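Local coordinates for protein polysaccharide Lyase Family 6 (Bacteroides cellulosilyticus, PDB 6QPS) that cleaves alginate as a polysaccharide lyase of family 6, specific for mannuronic acid, and binds a calcium ion, at residues P143-R148 with G152-V157; H168-N173 with K454-N459; G202-Q205 with G211-I214; F236-G241 with V460-T465; G284-G289 with F352-L357. All blocks are in the same frame, centred on the assembly; numbering follows the deposited sequence.

How the interactions relate
All five contacts belong to one right-handed parallel beta-helix, the fold of this lyase family. Interactions 2 and 4 share the C-terminal helix 454-465, and their centres lie about 10 Å apart. That helix packs on strands 170-172 and 230-237. Interaction 3 is linked to both through backbone hydrogen bonds between successive coils and holds a calcium ligand. Interaction 1 comes first along the chain, in a loop about 12 Å from interaction 3, centre to centre. Interaction 5 lies about 16 Å from interaction 4, centre to centre, and is nested in the loop that interaction 4 closes. The C-terminal helix thus brings the chain end back over its middle coils.

Interaction 1 (P143-R148 with G152-V157); sequences PQKGER and GDEYWV
K145 reaches along G152 and D153 to E154 and forms a salt bridge with it. The contact lies in a loop of the parallel beta-helix, between strands 131-138 and 155-159. NZ of K145 stands 2.8 Å from OE1 of E154, as a hydrogen bond within the ion pair. It meets this oxygen from above the carboxylate plane, 45° out of it. The K145 chain is extended through CE and bends only at its last torsion (chi4 90°), which turns NZ onto the carboxylate. Before that bend, CE of K145 passes 3.6 Å from O of D153. CG of E154 sits between its backbone N and carbonyl carbon (chi1 60°), with the chain straight beyond it. NZ is also held by D142 and by O of G113, and OE2 of E154 accepts from N of D142. Were K145 an alanine, the buried E154 carboxylate would probably lose this counter-charge. G152 has backbone angles that call for glycine, and its CA lies 4.2 Å from CB of K145. At the other end of the contact, water 1 bridges O of G146 and O of G152, 2.7 Å from each.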
# COMPACT_ATOMS: atom_id res chain seq x y z
N PRO A 143 22.80 -9.56 -3.28
CA PRO A 143 24.09 -8.87 -3.44
C PRO A 143 24.50 -8.68 -4.90
O PRO A 143 25.34 -7.81 -5.18
CB PRO A 143 25.09 -9.78 -2.71
CG PRO A 143 24.28 -10.73 -1.89
CD PRO A 143 22.93 -10.84 -2.55
N GLN A 144 23.95 -9.48 -5.82
CA GLN A 144 24.30 -9.40 -7.23
C GLN A 144 23.36 -8.49 -8.02
O GLN A 144 23.56 -8.31 -9.23
CB GLN A 144 24.29 -10.80 -7.85
CG GLN A 144 25.39 -11.71 -7.33
CD GLN A 144 26.78 -11.12 -7.50
OE1 GLN A 144 27.08 -10.52 -8.54
NE2 GLN A 144 27.63 -11.28 -6.49
N LYS A 145 22.36 -7.92 -7.38
CA LYS A 145 21.55 -6.86 -7.97
C LYS A 145 22.01 -5.52 -7.39
O LYS A 145 22.44 -5.44 -6.24
CB LYS A 145 20.06 -7.10 -7.68
CG LYS A 145 19.51 -8.42 -8.23
CD LYS A 145 17.99 -8.53 -8.05
CE LYS A 145 17.44 -9.82 -8.66
NZ LYS A 145 17.41 -10.98 -7.72
N GLY A 146 21.92 -4.47 -8.21
CA GLY A 146 22.38 -3.16 -7.79
C GLY A 146 21.30 -2.34 -7.12
O GLY A 146 20.11 -2.63 -7.21
N GLU A 147 21.73 -1.28 -6.43
CA GLU A 147 20.82 -0.41 -5.70
C GLU A 147 20.38 0.82 -6.50
O GLU A 147 19.63 1.64 -5.97
CB GLU A 147 21.49 0.05 -4.39
CG GLU A 147 21.83 -1.09 -3.44
CD GLU A 147 22.24 -0.61 -2.06
OE1 GLU A 147 22.40 0.62 -1.86
OE2 GLU A 147 22.39 -1.47 -1.16
N ARG A 148 20.83 0.96 -7.75
CA ARG A 148 20.47 2.10 -8.58
C ARG A 148 19.46 1.68 -9.64
O ARG A 148 19.34 0.49 -9.96
CB ARG A 148 21.71 2.65 -9.29
CG ARG A 148 22.73 3.28 -8.35
CD ARG A 148 23.81 4.05 -9.13
NE ARG A 148 25.03 3.26 -9.29
CZ ARG A 148 26.23 3.78 -9.56
NH1 ARG A 148 26.38 5.09 -9.71
NH2 ARG A 148 27.28 2.97 -9.68
N GLY A 152 18.75 -4.06 -11.47
CA GLY A 152 18.19 -5.30 -10.95
C GLY A 152 16.84 -5.06 -10.30
O GLY A 152 16.58 -4.00 -9.73
N ASP A 153 15.98 -6.06 -10.38
CA ASP A 153 14.60 -5.95 -9.92
C ASP A 153 14.22 -7.24 -9.22
O ASP A 153 14.41 -8.33 -9.77
CB ASP A 153 13.70 -5.77 -11.15
CG ASP A 153 12.55 -4.84 -10.91
OD1 ASP A 153 12.44 -4.28 -9.80
OD2 ASP A 153 11.75 -4.67 -11.85
N GLU A 154 13.66 -7.12 -8.03
CA GLU A 154 13.13 -8.29 -7.34
C GLU A 154 11.97 -7.87 -6.45
O GLU A 154 12.00 -6.78 -5.86
CB GLU A 154 14.18 -9.08 -6.53
CG GLU A 154 14.87 -8.29 -5.42
CD GLU A 154 16.09 -8.99 -4.82
OE1 GLU A 154 16.42 -10.14 -5.22
OE2 GLU A 154 16.71 -8.37 -3.93
N TYR A 155 10.92 -8.69 -6.40
CA TYR A 155 9.73 -8.39 -5.63
C TYR A 155 9.70 -9.30 -4.41
O TYR A 155 9.90 -10.52 -4.54
CB TYR A 155 8.45 -8.63 -6.46
CG TYR A 155 8.15 -7.66 -7.59
CD1 TYR A 155 9.09 -6.78 -8.09
CD2 TYR A 155 6.88 -7.65 -8.16
CE1 TYR A 155 8.78 -5.89 -9.13
CE2 TYR A 155 6.56 -6.80 -9.17
CZ TYR A 155 7.50 -5.93 -9.69
OH TYR A 155 7.18 -5.09 -10.74
N TRP A 156 9.37 -8.77 -3.23
CA TRP A 156 9.43 -9.59 -2.02
C TRP A 156 8.26 -10.58 -1.92
O TRP A 156 8.48 -11.79 -1.79
CB TRP A 156 9.55 -8.71 -0.77
CG TRP A 156 10.98 -8.23 -0.54
CD1 TRP A 156 12.09 -8.53 -1.30
CD2 TRP A 156 11.44 -7.38 0.52
NE1 TRP A 156 13.19 -7.90 -0.79
CE2 TRP A 156 12.83 -7.22 0.35
CE3 TRP A 156 10.82 -6.74 1.59
CZ2 TRP A 156 13.59 -6.44 1.21
CZ3 TRP A 156 11.60 -6.00 2.47
CH2 TRP A 156 12.96 -5.85 2.27
N VAL A 157 7.03 -10.08 -2.00
CA VAL A 157 5.82 -10.89 -1.86
C VAL A 157 4.88 -10.63 -3.04
O VAL A 157 4.55 -9.47 -3.34
CB VAL A 157 5.10 -10.60 -0.53
CG1 VAL A 157 3.86 -11.48 -0.38
CG2 VAL A 157 6.03 -10.77 0.64
O HOH W 1 17.81 -1.92 -8.46

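Interaction 2 (H168-N173 with K454-N459); sequences HCYFAN and KALKEN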
# COMPACT_ATOMS: atom_id res chain seq x y z
N HIS A 168 0.09 -8.52 10.38
CA HIS A 168 0.98 -8.46 11.54
C HIS A 168 2.43 -8.77 11.17
O HIS A 168 3.19 -9.30 11.98
CB HIS A 168 0.48 -9.34 12.68
CG HIS A 168 -0.87 -8.93 13.19
ND1 HIS A 168 -2.04 -9.48 12.72
CD2 HIS A 168 -1.24 -8.02 14.14
CE1 HIS A 168 -3.07 -8.93 13.35
NE2 HIS A 168 -2.61 -8.04 14.21
N CYS A 169 2.85 -8.35 9.98
CA CYS A 169 4.23 -8.53 9.50
C CYS A 169 4.99 -7.20 9.54
O CYS A 169 4.40 -6.13 9.68
CB CYS A 169 4.23 -9.08 8.08
SG CYS A 169 3.65 -10.80 7.89
N TYR A 170 6.31 -7.30 9.45
CA TYR A 170 7.21 -6.14 9.37
C TYR A 170 8.08 -6.30 8.14
O TYR A 170 8.74 -7.34 7.98
CB TYR A 170 8.10 -6.09 10.62
CG TYR A 170 9.12 -4.97 10.71
CD1 TYR A 170 10.41 -5.15 10.27
CD2 TYR A 170 8.79 -3.74 11.26
CE1 TYR A 170 11.37 -4.14 10.38
CE2 TYR A 170 9.73 -2.73 11.37
CZ TYR A 170 11.02 -2.93 10.92
OH TYR A 170 11.95 -1.90 11.03
N PHE A 171 8.06 -5.30 7.26
CA PHE A 171 8.82 -5.35 6.02
C PHE A 171 9.65 -4.08 5.93
O PHE A 171 9.07 -2.98 5.88
CB PHE A 171 7.90 -5.39 4.79
CG PHE A 171 6.86 -6.49 4.80
CD1 PHE A 171 5.54 -6.22 5.13
CD2 PHE A 171 7.19 -7.78 4.44
CE1 PHE A 171 4.58 -7.21 5.08
CE2 PHE A 171 6.21 -8.79 4.42
CZ PHE A 171 4.91 -8.48 4.72
N ALA A 172 10.97 -4.19 5.90
CA ALA A 172 11.79 -2.98 5.90
C ALA A 172 13.13 -3.17 5.21
O ALA A 172 13.65 -4.27 5.07
CB ALA A 172 12.04 -2.48 7.33
N ASN A 173 13.70 -2.03 4.81
CA ASN A 173 15.08 -1.94 4.30
C ASN A 173 15.29 -2.67 2.98
O ASN A 173 16.32 -3.31 2.76
CB ASN A 173 16.08 -2.35 5.37
CG ASN A 173 15.92 -1.51 6.63
OD1 ASN A 173 16.03 -0.29 6.56
ND2 ASN A 173 15.58 -2.13 7.74
N LYS A 454 12.51 -6.66 17.63
CA LYS A 454 12.85 -5.45 18.37
C LYS A 454 12.72 -4.20 17.50
O LYS A 454 12.28 -3.14 17.99
CB LYS A 454 14.25 -5.56 18.98
CG LYS A 454 14.62 -4.38 19.84
CD LYS A 454 16.02 -4.52 20.45
CE LYS A 454 17.05 -4.87 19.41
NZ LYS A 454 17.99 -3.71 19.10
N ALA A 455 13.08 -4.27 16.23
CA ALA A 455 12.99 -3.08 15.39
C ALA A 455 11.54 -2.64 15.19
O ALA A 455 11.28 -1.44 15.01
CB ALA A 455 13.67 -3.30 14.04
N LEU A 456 10.58 -3.57 15.18
CA LEU A 456 9.17 -3.16 15.17
C LEU A 456 8.85 -2.35 16.41
O LEU A 456 8.25 -1.27 16.33
CB LEU A 456 8.28 -4.39 15.09
CG LEU A 456 6.75 -4.28 15.17
CD1 LEU A 456 6.22 -4.02 16.58
CD2 LEU A 456 6.23 -3.23 14.19
N LYS A 457 9.26 -2.85 17.59
CA LYS A 457 8.94 -2.15 18.82
C LYS A 457 9.61 -0.79 18.88
O LYS A 457 9.02 0.19 19.34
CB LYS A 457 9.33 -2.99 20.03
CG LYS A 457 8.48 -4.26 20.15
CD LYS A 457 8.82 -5.07 21.40
CE LYS A 457 10.09 -5.88 21.20
NZ LYS A 457 9.95 -7.27 21.74
N GLU A 458 10.86 -0.72 18.41
CA GLU A 458 11.59 0.54 18.41
C GLU A 458 10.93 1.56 17.47
O GLU A 458 10.77 2.73 17.83
CB GLU A 458 13.05 0.29 18.01
CG GLU A 458 13.86 -0.49 19.03
CD GLU A 458 15.20 -0.98 18.52
OE1 GLU A 458 15.51 -0.79 17.33
OE2 GLU A 458 15.94 -1.59 19.33
N ASN A 459 10.56 1.13 16.26
CA ASN A 459 9.94 2.05 15.30
C ASN A 459 8.56 2.52 15.78
O ASN A 459 8.18 3.68 15.57
CB ASN A 459 9.74 1.41 13.91
CG ASN A 459 11.03 1.11 13.14
OD1 ASN A 459 10.99 0.41 12.11
ND2 ASN A 459 12.16 1.62 13.61
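Y170 points its ring from the beta-helix at the C-terminal helix and ends in a hydrogen bond to N459. Strand 170-172 and helix segment 454-459 run nearly at right angles (84°), with their axes 9.8 Å apart. The tight part of the contact is gathered round the Y170 ring. Its CG lies anti to the backbone N (chi1 179°), and this sends the ring out from the strand to the helix. Backbone N of L456 lies over one ring face. CD2 of Y170 touches CB of L456 at 3.9 Å, and the two side chains lie alongside, running opposite ways. CB of A455 comes to 3.7 Å from OH of Y170. OD1 of N459 lies at the ring edge, in the plane, and OH of Y170 donates a hydrogen bond to it at 2.7 Å. The donor is tilted 32° from the carbonyl plane of the amide. P450 and H453 also pack on Y170. The outer side is looser. There K454, K457 and E458 are exposed, and NZ of K454 pairs with OE2 of E458 at 3.0 Å along the helix. The strand-to-helix contact is therefore mostly apolar. Its one polar link is directional, which probably fixes where the buried phenol ends against the helix.

Interaction 3 (G202-Q205 with G211-I214); sequences GERQ and GAEI. With CA (calcium ion), chain C.
The loop that carries calcium ligand E213 is packed against R204, in the connection between strands 200-201 and 215-218. The R204 side chain is extended from CG to NE and so lays its guanidinium over the backbone of A212. CA of A212 lies 3.4 Å above the guanidinium plane, offset toward its rim. CB of A212 sits 3.6 Å from CZ of R204. O of A212 lies over one face of the group, 3.1 Å from NH1 of R204. O of E213 lies at the edge, near the plane, 2.9 Å from NH1 of R204. The angles are too poor for either to be a hydrogen bond. NH2 of R204 has its firmer partner in O of G178. The aliphatic part of R204 is used as well, with its CD 3.8 Å from CD1 of I214.

Both segments lie in one coil of the parallel beta-helix, and R204 bonds through its backbone to R238 and S240 of the next coil. With a leucine at the place of R204, O of G178 is likely to lose this donor and A212 the flat group that lies against it.

On the far side of the loop, the CB of E213 points away from R204. Its chain bends at chi2 (90°) and brings OE2 of E213 to 2.4 Å from the calcium ion. Water 2 and water 3 also bind the metal, at 2.4 Å and 2.5 Å. N210, E242 and E244 supply the protein ligands beside E213. Backbone N of G211 and of A212 both donate to OE2 of E242; the same backbone thus positions another calcium ligand.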
# COMPACT_ATOMS: atom_id res chain seq x y z
N GLY A 202 8.25 -0.59 6.96
CA GLY A 202 9.28 0.32 7.43
C GLY A 202 10.10 0.97 6.33
O GLY A 202 9.72 1.03 5.16
N GLU A 203 11.28 1.43 6.74
CA GLU A 203 12.02 2.39 5.94
C GLU A 203 12.35 1.85 4.56
O GLU A 203 12.77 0.70 4.38
CB GLU A 203 13.29 2.77 6.68
CG GLU A 203 14.08 3.86 5.95
CD GLU A 203 15.02 4.65 6.85
OE1 GLU A 203 15.48 4.09 7.86
OE2 GLU A 203 15.29 5.82 6.53
N ARG A 204 12.23 2.74 3.58
CA ARG A 204 12.76 2.53 2.24
C ARG A 204 13.40 3.84 1.81
O ARG A 204 12.72 4.87 1.75
CB ARG A 204 11.67 2.12 1.25
CG ARG A 204 12.27 1.61 -0.07
CD ARG A 204 11.28 0.99 -1.03
NE ARG A 204 12.02 0.34 -2.10
CZ ARG A 204 11.51 -0.54 -2.96
NH1 ARG A 204 10.22 -0.84 -2.91
NH2 ARG A 204 12.32 -1.10 -3.85
N GLN A 205 14.70 3.80 1.52
CA GLN A 205 15.40 5.02 1.13
C GLN A 205 15.12 5.40 -0.32
O GLN A 205 14.73 4.56 -1.14
CB GLN A 205 16.89 4.83 1.34
CG GLN A 205 17.30 4.68 2.80
CD GLN A 205 17.55 6.02 3.48
OE1 GLN A 205 17.78 7.04 2.82
NE2 GLN A 205 17.49 6.02 4.81
N GLY A 211 9.87 2.60 -9.76
CA GLY A 211 9.87 1.19 -9.45
C GLY A 211 10.30 0.83 -8.04
O GLY A 211 10.88 -0.24 -7.85
N ALA A 212 9.98 1.67 -7.05
CA ALA A 212 10.33 1.43 -5.65
C ALA A 212 9.09 1.56 -4.76
O ALA A 212 9.19 1.96 -3.60
CB ALA A 212 11.49 2.31 -5.20
N GLU A 213 7.91 1.25 -5.31
CA GLU A 213 6.66 1.30 -4.57
C GLU A 213 6.69 0.29 -3.41
O GLU A 213 7.39 -0.73 -3.45
CB GLU A 213 5.50 0.94 -5.50
CG GLU A 213 5.32 1.87 -6.71
CD GLU A 213 6.08 1.46 -7.99
OE1 GLU A 213 6.98 0.58 -7.92
OE2 GLU A 213 5.78 2.05 -9.07
N ILE A 214 5.88 0.55 -2.39
CA ILE A 214 5.67 -0.44 -1.32
C ILE A 214 4.59 -1.45 -1.72
O ILE A 214 4.82 -2.66 -1.68
CB ILE A 214 5.33 0.25 0.01
CG1 ILE A 214 6.39 1.29 0.42
CG2 ILE A 214 5.18 -0.79 1.14
CD1 ILE A 214 7.80 0.77 0.54
CA CA C . 5.95 4.38 -9.38
O HOH W 2 4.99 3.96 -11.59
O HOH W 3 5.81 6.78 -9.92

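Interaction 4 (F236-G241 with V460-T465); sequences FFRCSG and VNHIDT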
# COMPACT_ATOMS: atom_id res chain seq x y z
N PHE A 236 2.86 2.82 7.46
CA PHE A 236 3.92 3.07 6.48
C PHE A 236 4.85 4.10 7.12
O PHE A 236 4.46 5.25 7.35
CB PHE A 236 3.33 3.57 5.16
CG PHE A 236 2.40 2.56 4.53
CD1 PHE A 236 1.08 2.47 4.94
CD2 PHE A 236 2.86 1.69 3.57
CE1 PHE A 236 0.24 1.52 4.40
CE2 PHE A 236 2.00 0.73 3.02
CZ PHE A 236 0.71 0.64 3.45
N PHE A 237 6.08 3.69 7.43
CA PHE A 237 7.05 4.48 8.22
C PHE A 237 8.29 4.73 7.38
O PHE A 237 9.04 3.79 7.07
CB PHE A 237 7.38 3.68 9.48
CG PHE A 237 8.49 4.24 10.36
CD1 PHE A 237 9.78 3.76 10.26
CD2 PHE A 237 8.20 5.19 11.33
CE1 PHE A 237 10.79 4.23 11.11
CE2 PHE A 237 9.21 5.67 12.17
CZ PHE A 237 10.49 5.21 12.06
N ARG A 238 8.50 5.98 6.99
CA ARG A 238 9.69 6.36 6.22
C ARG A 238 9.79 5.55 4.93
O ARG A 238 10.88 5.21 4.46
CB ARG A 238 10.95 6.26 7.10
CG ARG A 238 10.85 7.25 8.26
CD ARG A 238 12.02 7.15 9.17
NE ARG A 238 11.94 8.19 10.20
CZ ARG A 238 12.71 8.26 11.27
NH1 ARG A 238 13.64 7.32 11.49
NH2 ARG A 238 12.55 9.27 12.13
N CYS A 239 8.62 5.33 4.30
CA CYS A 239 8.56 4.67 2.99
C CYS A 239 8.79 5.72 1.92
O CYS A 239 7.85 6.42 1.51
CB CYS A 239 7.23 3.96 2.79
SG CYS A 239 6.83 2.68 4.03
N SER A 240 10.03 5.85 1.44
CA SER A 240 10.46 7.01 0.68
C SER A 240 11.22 6.61 -0.58
O SER A 240 12.06 7.36 -1.07
CB SER A 240 11.29 7.95 1.56
OG SER A 240 10.49 8.34 2.67
N GLY A 241 10.90 5.45 -1.14
CA GLY A 241 11.60 5.02 -2.34
C GLY A 241 11.30 5.87 -3.56
O GLY A 241 12.17 6.06 -4.42
N VAL A 460 7.79 1.63 16.39
CA VAL A 460 6.49 2.01 16.96
C VAL A 460 6.69 3.00 18.09
O VAL A 460 5.97 4.00 18.19
CB VAL A 460 5.71 0.76 17.42
CG1 VAL A 460 4.56 1.15 18.37
CG2 VAL A 460 5.19 -0.04 16.21
N ASN A 461 7.69 2.76 18.95
CA ASN A 461 7.96 3.70 20.03
C ASN A 461 8.39 5.07 19.50
O ASN A 461 8.04 6.10 20.07
CB ASN A 461 9.05 3.16 20.95
CG ASN A 461 9.39 4.12 22.06
OD1 ASN A 461 10.46 4.73 22.08
ND2 ASN A 461 8.46 4.29 22.98
N HIS A 462 9.12 5.09 18.37
CA HIS A 462 9.46 6.36 17.75
C HIS A 462 8.21 7.15 17.36
O HIS A 462 8.08 8.34 17.68
CB HIS A 462 10.37 6.19 16.53
CG HIS A 462 10.82 7.51 15.99
ND1 HIS A 462 11.99 8.12 16.40
CD2 HIS A 462 10.21 8.39 15.16
CE1 HIS A 462 12.08 9.31 15.82
NE2 HIS A 462 11.03 9.48 15.05
N ILE A 463 7.27 6.50 16.66
CA ILE A 463 6.04 7.19 16.28
C ILE A 463 5.32 7.68 17.53
O ILE A 463 4.91 8.84 17.62
CB ILE A 463 5.12 6.27 15.44
CG1 ILE A 463 5.78 5.91 14.11
CG2 ILE A 463 3.77 6.94 15.20
CD1 ILE A 463 5.03 4.81 13.31
N ASP A 464 5.18 6.79 18.53
CA ASP A 464 4.45 7.11 19.75
C ASP A 464 5.01 8.36 20.43
O ASP A 464 4.25 9.17 20.96
CB ASP A 464 4.52 5.91 20.71
CG ASP A 464 3.64 6.06 21.95
OD1 ASP A 464 2.62 6.74 21.89
OD2 ASP A 464 3.97 5.45 22.98
N THR A 465 6.34 8.53 20.42
CA THR A 465 7.00 9.64 21.11
C THR A 465 7.37 10.81 20.20
O THR A 465 7.98 11.78 20.67
CB THR A 465 8.24 9.15 21.87
OG1 THR A 465 9.15 8.53 20.95
CG2 THR A 465 7.85 8.17 22.98
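F237 packs its ring against I463 of the C-terminal helix. CD2 of F237 lies 3.8 Å from CD1 of I463, and CG1 of I463 is as close. At the ring edge, near its plane, CD2 of H462 comes to 4.2 Å from CE2 of F237. The F237 and H462 side chains cross at about a right angle.

R238 follows F237 with a left-handed backbone conformation (phi 58°, psi 39°), so both of these consecutive residues point toward the helix. CG of R238 stands over the centre of the F237 ring, 4.1 Å above its plane. Further along, the guanidinium has CZ of F237 on one face, 3.5 Å above its plane and offset toward the rim. The R238 chain is extended from CG to NE and ends beside the imidazole. NH2 of R238 is 3.3 Å from NE2 of H462, with an angle too poor for a hydrogen bond. The guanidinium and imidazole planes stand 61° apart. The firmer partner of R238 is E262, which forms a salt bridge with its NE.

The contact joins the end of strand 230-237 to the later part of the C-terminal helix 454-465. F200 of the preceding coil touches F237 and I463, and Y261 of the next coil touches H462 and I463. I463 also touches I441 and I445 of helix 433-445, so it contacts both that helix and the strands of the beta-helix.

Interaction 5 (G284-G289 with F352-L357); sequences GHNLRG and FLNSSL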
# COMPACT_ATOMS: atom_id res chain seq x y z
N GLY A 284 3.26 14.10 7.92
CA GLY A 284 4.43 14.26 7.08
C GLY A 284 5.63 14.92 7.75
O GLY A 284 6.75 14.80 7.26
N HIS A 285 5.42 15.65 8.85
CA HIS A 285 6.50 16.39 9.51
C HIS A 285 7.22 17.34 8.55
O HIS A 285 8.40 17.68 8.76
CB HIS A 285 7.49 15.48 10.26
CG HIS A 285 6.96 14.98 11.57
ND1 HIS A 285 7.42 13.83 12.17
CD2 HIS A 285 6.02 15.49 12.40
CE1 HIS A 285 6.76 13.63 13.30
NE2 HIS A 285 5.93 14.64 13.48
N ASN A 286 6.51 17.78 7.51
CA ASN A 286 7.05 18.74 6.53
C ASN A 286 8.29 18.23 5.81
O ASN A 286 9.11 19.02 5.32
CB ASN A 286 7.33 20.12 7.16
CG ASN A 286 6.06 20.81 7.63
OD1 ASN A 286 5.10 20.93 6.88
ND2 ASN A 286 6.04 21.22 8.89
N LEU A 287 8.44 16.93 5.69
CA LEU A 287 9.63 16.35 5.07
C LEU A 287 9.52 16.27 3.55
O LEU A 287 8.42 16.20 2.98
CB LEU A 287 9.90 14.96 5.64
CG LEU A 287 10.23 14.89 7.13
CD1 LEU A 287 10.49 13.44 7.52
CD2 LEU A 287 11.44 15.79 7.49
N ARG A 288 10.68 16.31 2.89
CA ARG A 288 10.80 16.29 1.44
C ARG A 288 9.97 15.17 0.85
O ARG A 288 10.03 14.02 1.29
CB ARG A 288 12.27 16.05 1.10
CG ARG A 288 12.60 16.15 -0.37
CD ARG A 288 14.04 15.71 -0.63
NE ARG A 288 15.00 16.58 0.03
CZ ARG A 288 16.29 16.32 0.09
NH1 ARG A 288 16.77 15.21 -0.47
NH2 ARG A 288 17.08 17.17 0.71
N GLY A 289 9.15 15.50 -0.15
CA GLY A 289 8.44 14.50 -0.93
C GLY A 289 7.19 13.91 -0.30
O GLY A 289 6.49 13.13 -0.96
N PHE A 352 -7.28 18.77 5.56
CA PHE A 352 -6.00 19.09 4.92
C PHE A 352 -5.38 20.20 5.74
O PHE A 352 -5.79 21.36 5.65
CB PHE A 352 -6.22 19.51 3.48
CG PHE A 352 -6.95 18.51 2.67
CD1 PHE A 352 -6.27 17.50 2.01
CD2 PHE A 352 -8.33 18.55 2.56
CE1 PHE A 352 -6.94 16.56 1.26
CE2 PHE A 352 -9.01 17.61 1.79
CZ PHE A 352 -8.32 16.60 1.16
N LEU A 353 -4.40 19.82 6.56
CA LEU A 353 -3.78 20.71 7.54
C LEU A 353 -2.34 20.99 7.12
O LEU A 353 -1.51 20.07 7.05
CB LEU A 353 -3.84 20.05 8.92
CG LEU A 353 -3.22 20.82 10.07
CD1 LEU A 353 -3.84 22.20 10.26
CD2 LEU A 353 -3.28 20.03 11.36
N ASN A 354 -2.05 22.26 6.83
CA ASN A 354 -0.76 22.64 6.25
C ASN A 354 -0.38 21.68 5.12
O ASN A 354 0.78 21.24 5.01
CB ASN A 354 0.31 22.73 7.33
CG ASN A 354 1.59 23.28 6.80
OD1 ASN A 354 1.61 24.19 5.96
ND2 ASN A 354 2.71 22.75 7.31
N SER A 355 -1.36 21.38 4.26
CA SER A 355 -1.20 20.49 3.11
C SER A 355 -2.03 21.04 1.95
O SER A 355 -3.18 21.42 2.13
CB SER A 355 -1.70 19.08 3.48
OG SER A 355 -0.97 18.56 4.60
N SER A 356 -1.44 21.04 0.75
CA SER A 356 -2.00 21.79 -0.37
C SER A 356 -3.19 21.08 -1.05
O SER A 356 -3.39 19.86 -0.95
CB SER A 356 -0.93 21.99 -1.45
OG SER A 356 -0.75 20.73 -2.10
N LEU A 357 -3.96 21.88 -1.79
CA LEU A 357 -4.97 21.40 -2.75
C LEU A 357 -4.49 21.81 -4.13
O LEU A 357 -4.27 23.00 -4.38
CB LEU A 357 -6.34 22.01 -2.47
CG LEU A 357 -6.92 21.72 -1.09
CD1 LEU A 357 -8.23 22.50 -0.90
CD2 LEU A 357 -7.14 20.25 -0.84
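G284 to L287 form a type I' beta turn, closed by a 3.1 Å hydrogen bond from N of L287 to O of G284, and N286 in this turn faces N354 in the bend after strand 345-353. N354 also has a left-handed backbone (phi 44°, psi 45°). The two asparagine side chains make the whole contact. They cross at about a right angle, with their amide planes 67° apart. OD1 of N286 lies 3.0 Å from ND2 of N354, but the angle is too poor for a hydrogen bond.

ND2 of N354 donates instead to OD1 of D309. R311 donates to O of N354 and, weakly, to OD1 of N286, so it reaches both sides of the contact. N286 is exposed to solvent, whereas N354 is partly covered. Little surface is buried here, and the bonds to D309 and R311 probably hold the two residues more than their own contact does.

Next to N354, S355 turns its hydroxyl back on its own strand. OG of S355 donates to O of L353 at 2.9 Å, from above the carbonyl plane.

The two bends follow strands 276-283 and 345-353 of the parallel beta-helix. Strand 301-308 runs between these strands and pairs with both, so the asparagines meet over the loop after strand 301-308, which holds D309 and R311. Through the backbone, N286 bonds to D309 in that loop, and L353, at the end of its strand, bonds to I307 of the middle strand.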